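Local structure of mandelate racemase/muconate lactonizing enzyme/Enolase superfamily (2HZG) at residues Gly174-Arg187 with Ala212-Leu224. The protein belongs to the mandelate racemase/muconate lactonizing enzyme group of the enolase superfamily and carries a sodium ion between acidic side chains of its barrel domain. Sequence-based numbering, arbitrary orientation.
With NA (sodium ion), chain D.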
loop_
_atom_site.group_PDB
_atom_site.type_symbol
_atom_site.label_atom_id
_atom_site.label_comp_id
_atom_site.label_asym_id
_atom_site.label_seq_id
_atom_site.Cartn_x
_atom_site.Cartn_y
_atom_site.Cartn_z
ATOM N N GLY A 174 -23.199 -14.149 2.508
ATOM C CA GLY A 174 -24.620 -14.282 2.171
ATOM C C GLY A 174 -25.475 -13.566 3.198
ATOM O O GLY A 174 -25.245 -12.390 3.520
ATOM N N THR A 175 -26.452 -14.277 3.739
ATOM C CA THR A 175 -27.425 -13.670 4.618
ATOM C C THR A 175 -26.938 -13.617 6.073
ATOM O O THR A 175 -26.015 -14.359 6.473
ATOM C CB THR A 175 -28.769 -14.438 4.559
ATOM O OG1 THR A 175 -28.569 -15.745 5.098
ATOM C CG2 THR A 175 -29.283 -14.569 3.111
ATOM N N VAL A 176 -27.587 -12.758 6.859
ATOM C CA VAL A 176 -27.405 -12.715 8.302
ATOM C C VAL A 176 -27.751 -14.075 8.925
ATOM O O VAL A 176 -27.038 -14.544 9.810
ATOM C CB VAL A 176 -28.258 -11.606 8.959
ATOM C CG1 VAL A 176 -28.341 -11.784 10.493
ATOM C CG2 VAL A 176 -27.697 -10.229 8.627
ATOM N N ALA A 177 -28.834 -14.694 8.445
ATOM C CA ALA A 177 -29.273 -16.004 8.933
ATOM C C ALA A 177 -28.159 -17.061 8.846
ATOM O O ALA A 177 -27.904 -17.754 9.821
ATOM C CB ALA A 177 -30.516 -16.477 8.179
ATOM N N ALA A 178 -27.498 -17.152 7.694
ATOM C CA ALA A 178 -26.354 -18.044 7.516
ATOM C C ALA A 178 -25.228 -17.735 8.513
ATOM O O ALA A 178 -24.690 -18.650 9.141
ATOM C CB ALA A 178 -25.840 -17.970 6.072
ATOM N N ASP A 179 -24.889 -16.447 8.672
ATOM C CA ASP A 179 -23.889 -16.032 9.661
ATOM C C ASP A 179 -24.294 -16.396 11.077
ATOM O O ASP A 179 -23.473 -16.865 11.862
ATOM C CB ASP A 179 -23.586 -14.529 9.559
ATOM C CG ASP A 179 -22.881 -14.157 8.264
ATOM O OD1 ASP A 179 -22.381 -15.055 7.533
ATOM O OD2 ASP A 179 -22.845 -12.947 7.962
ATOM N N ALA A 180 -25.556 -16.160 11.424
ATOM C CA ALA A 180 -26.065 -16.541 12.741
ATOM C C ALA A 180 -25.867 -18.036 13.029
ATOM O O ALA A 180 -25.422 -18.391 14.111
ATOM C CB ALA A 180 -27.559 -16.118 12.920
ATOM N N ASP A 181 -26.161 -18.884 12.050
ATOM C CA ASP A 181 -25.998 -20.336 12.178
ATOM C C ASP A 181 -24.530 -20.699 12.466
ATOM O O ASP A 181 -24.243 -21.508 13.337
ATOM C CB ASP A 181 -26.470 -21.025 10.904
ATOM C CG ASP A 181 -28.011 -21.049 10.766
ATOM O OD1 ASP A 181 -28.728 -20.749 11.743
ATOM O OD2 ASP A 181 -28.488 -21.353 9.660
ATOM N N GLN A 182 -23.618 -20.050 11.745
ATOM C CA GLN A 182 -22.179 -20.259 11.911
ATOM C C GLN A 182 -21.688 -19.825 13.291
ATOM O O GLN A 182 -20.952 -20.549 13.954
ATOM C CB GLN A 182 -21.413 -19.499 10.815
ATOM C CG GLN A 182 -21.483 -20.133 9.450
ATOM C CD GLN A 182 -20.534 -21.334 9.306
ATOM O OE1 GLN A 182 -19.886 -21.745 10.266
ATOM N NE2 GLN A 182 -20.457 -21.887 8.113
ATOM N N ILE A 183 -22.090 -18.630 13.703
ATOM C CA ILE A 183 -21.617 -18.023 14.943
ATOM C C ILE A 183 -22.171 -18.767 16.156
ATOM O O ILE A 183 -21.455 -19.011 17.129
ATOM C CB ILE A 183 -21.958 -16.495 14.958
ATOM C CG1 ILE A 183 -21.112 -15.755 13.889
ATOM C CG2 ILE A 183 -21.728 -15.879 16.326
ATOM C CD1 ILE A 183 -21.629 -14.344 13.515
ATOM N N MET A 184 -23.451 -19.130 16.083
ATOM C CA MET A 184 -24.088 -19.929 17.140
ATOM C C MET A 184 -23.472 -21.318 17.264
ATOM O O MET A 184 -23.300 -21.817 18.372
ATOM C CB MET A 184 -25.591 -20.024 16.902
ATOM C CG MET A 184 -26.329 -18.695 17.095
ATOM S SD MET A 184 -26.008 -17.963 18.716
ATOM C CE MET A 184 -26.150 -16.225 18.291
ATOM N N ALA A 185 -23.125 -21.920 16.132
ATOM C CA ALA A 185 -22.427 -23.218 16.106
ATOM C C ALA A 185 -21.027 -23.119 16.743
ATOM O O ALA A 185 -20.647 -23.983 17.532
ATOM C CB ALA A 185 -22.357 -23.768 14.688
ATOM N N ALA A 186 -20.295 -22.040 16.447
ATOM C CA ALA A 186 -19.034 -21.739 17.155
ATOM C C ALA A 186 -19.230 -21.661 18.676
ATOM O O ALA A 186 -18.488 -22.290 19.448
ATOM C CB ALA A 186 -18.405 -20.441 16.618
ATOM N N ARG A 187 -20.233 -20.898 19.112
ATOM C CA ARG A 187 -20.554 -20.811 20.528
ATOM C C ARG A 187 -20.945 -22.192 21.093
ATOM O O ARG A 187 -20.523 -22.553 22.194
ATOM C CB ARG A 187 -21.662 -19.774 20.780
ATOM C CG ARG A 187 -22.145 -19.642 22.243
ATOM C CD ARG A 187 -21.018 -19.481 23.272
ATOM N NE ARG A 187 -20.430 -18.150 23.258
ATOM C CZ ARG A 187 -19.315 -17.804 23.899
ATOM N NH1 ARG A 187 -18.631 -18.703 24.615
ATOM N NH2 ARG A 187 -18.873 -16.553 23.824
ATOM N N ALA A 212 -23.780 -3.919 10.461
ATOM C CA ALA A 212 -24.596 -3.622 11.631
ATOM C C ALA A 212 -25.651 -4.696 11.835
ATOM O O ALA A 212 -26.003 -4.985 12.968
ATOM C CB ALA A 212 -25.268 -2.220 11.516
ATOM N N ALA A 213 -26.115 -5.310 10.743
ATOM C CA ALA A 213 -27.192 -6.313 10.809
ATOM C C ALA A 213 -26.758 -7.603 11.544
ATOM O O ALA A 213 -27.604 -8.409 11.971
ATOM C CB ALA A 213 -27.701 -6.646 9.388
ATOM N N ARG A 214 -25.442 -7.789 11.683
ATOM C CA ARG A 214 -24.867 -8.929 12.420
ATOM C C ARG A 214 -24.668 -8.639 13.892
ATOM O O ARG A 214 -24.354 -9.533 14.648
ATOM C CB ARG A 214 -23.496 -9.331 11.853
ATOM C CG ARG A 214 -23.526 -10.261 10.682
ATOM C CD ARG A 214 -23.880 -9.547 9.357
ATOM N NE ARG A 214 -23.960 -10.517 8.265
ATOM C CZ ARG A 214 -24.456 -10.274 7.054
ATOM N NH1 ARG A 214 -24.933 -9.071 6.742
ATOM N NH2 ARG A 214 -24.461 -11.242 6.143
ATOM N N LEU A 215 -24.808 -7.394 14.313
ATOM C CA LEU A 215 -24.501 -7.063 15.692
ATOM C C LEU A 215 -25.361 -7.796 16.762
ATOM O O LEU A 215 -24.814 -8.246 17.784
ATOM C CB LEU A 215 -24.469 -5.539 15.913
ATOM C CG LEU A 215 -23.368 -4.718 15.209
ATOM C CD1 LEU A 215 -23.596 -3.224 15.415
ATOM C CD2 LEU A 215 -21.970 -5.118 15.707
ATOM N N PRO A 216 -26.696 -7.886 16.560
ATOM C CA PRO A 216 -27.481 -8.687 17.529
ATOM C C PRO A 216 -27.029 -10.144 17.652
ATOM O O PRO A 216 -26.973 -10.661 18.750
ATOM C CB PRO A 216 -28.911 -8.612 16.978
ATOM C CG PRO A 216 -28.925 -7.302 16.203
ATOM C CD PRO A 216 -27.571 -7.242 15.551
ATOM N N THR A 217 -26.736 -10.785 16.531
ATOM C CA THR A 217 -26.286 -12.169 16.517
ATOM C C THR A 217 -24.965 -12.302 17.282
ATOM O O THR A 217 -24.806 -13.196 18.103
ATOM C CB THR A 217 -26.049 -12.646 15.082
ATOM O OG1 THR A 217 -27.252 -12.466 14.315
ATOM C CG2 THR A 217 -25.627 -14.107 15.062
ATOM N N LEU A 218 -24.022 -11.415 16.990
ATOM C CA LEU A 218 -22.726 -11.421 17.679
ATOM C C LEU A 218 -22.921 -11.239 19.191
ATOM O O LEU A 218 -22.283 -11.925 19.992
ATOM C CB LEU A 218 -21.807 -10.334 17.120
ATOM C CG LEU A 218 -21.321 -10.522 15.678
ATOM C CD1 LEU A 218 -20.882 -9.177 15.063
ATOM C CD2 LEU A 218 -20.188 -11.571 15.584
ATOM N N ASP A 219 -23.805 -10.326 19.582
ATOM C CA ASP A 219 -24.053 -10.094 21.009
ATOM C C ASP A 219 -24.774 -11.292 21.656
ATOM O O ASP A 219 -24.454 -11.660 22.779
ATOM C CB ASP A 219 -24.805 -8.781 21.262
ATOM C CG ASP A 219 -23.879 -7.546 21.262
ATOM O OD1 ASP A 219 -22.624 -7.691 21.175
ATOM O OD2 ASP A 219 -24.418 -6.412 21.337
ATOM N N ALA A 220 -25.702 -11.914 20.927
ATOM C CA ALA A 220 -26.422 -13.092 21.438
ATOM C C ALA A 220 -25.450 -14.263 21.702
ATOM O O ALA A 220 -25.629 -15.024 22.654
ATOM C CB ALA A 220 -27.553 -13.507 20.470
ATOM N N ALA A 221 -24.423 -14.390 20.861
ATOM C CA ALA A 221 -23.380 -15.407 21.030
ATOM C C ALA A 221 -22.279 -14.985 22.005
ATOM O O ALA A 221 -21.333 -15.735 22.236
ATOM C CB ALA A 221 -22.783 -15.782 19.676
ATOM N N GLY A 222 -22.394 -13.778 22.551
ATOM C CA GLY A 222 -21.445 -13.255 23.540
ATOM C C GLY A 222 -20.053 -13.040 22.956
ATOM O O GLY A 222 -19.051 -13.202 23.654
ATOM N N VAL A 223 -20.001 -12.678 21.677
ATOM C CA VAL A 223 -18.729 -12.451 20.973
ATOM C C VAL A 223 -17.963 -11.232 21.523
ATOM O O VAL A 223 -18.529 -10.142 21.731
ATOM C CB VAL A 223 -18.944 -12.373 19.440
ATOM C CG1 VAL A 223 -17.629 -12.060 18.693
ATOM C CG2 VAL A 223 -19.538 -13.685 18.920
ATOM N N LEU A 224 -16.677 -11.435 21.781
ATOM C CA LEU A 224 -15.817 -10.386 22.332
ATOM C C LEU A 224 -15.518 -9.259 21.323
ATOM O O LEU A 224 -15.620 -8.078 21.654
ATOM C CB LEU A 224 -14.508 -11.000 22.862
ATOM C CG LEU A 224 -13.415 -10.063 23.405
ATOM C CD1 LEU A 224 -13.882 -9.354 24.678
ATOM C CD2 LEU A 224 -12.091 -10.823 23.640
HETATM NA NA NA D . -25.012 -10.392 2.368
HETATM O O HOH W 1 -16.763 -14.365 24.225
HETATM O O HOH W 2 -27.254 -10.960 1.336
HETATM O O HOH W 3 -23.115 -9.667 3.470
HETATM O O HOH W 4 -23.902 -10.864 0.353
#
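A bend at chi2 (78°) turns the otherwise extended chain of Arg-214 toward Asp-179, while bends at chi2 and chi3 bring the guanidinium edge of Arg-187 to Ala-221 O. The two arginines bond across between helix 176-190 and helix 215-220, neighbours on the outside of the TIM-type (beta/alpha) barrel of the enolase superfamily, where both pack on strand 195-199; the axes of segment 176-187 and of 215-220 run 12° apart. Near the start of the contact, Arg-214 grips Asp-179 OD2 side-on in a salt bridge: NE, at 2.7 Å, takes the anti lone pair of OD2, whereas NH2 reaches the same oxygen from above the carboxylate plane. The carboxylate and guanidinium planes are turned 49° against each other. Val-176 CG2 lies over one guanidinium face, offset toward the rim, and NH1 bonds to Ala-210 O. NH2 also donates to Gly-174 O. That carbonyl oxygen coordinates a sodium ion at 2.3 Å.

Midway, Thr-217 is a knob among Val-176, Ala-180, Ile-183 and Met-184, its CG2 pressed tightly to Ala-180 CA at 3.4 Å. Ile-183 divides its branches, CD1 meeting Leu-218 CD2 and CG2 meeting Ala-221 CB, and Met-184 CE lies against Ala-220 CB. Beyond, Gly-222 closes helix 215-220 in a Schellman motif; there Ala-221 O, lying in the guanidinium plane of Arg-187, accepts from NE at 2.8 Å and NH2 at 3.0 Å.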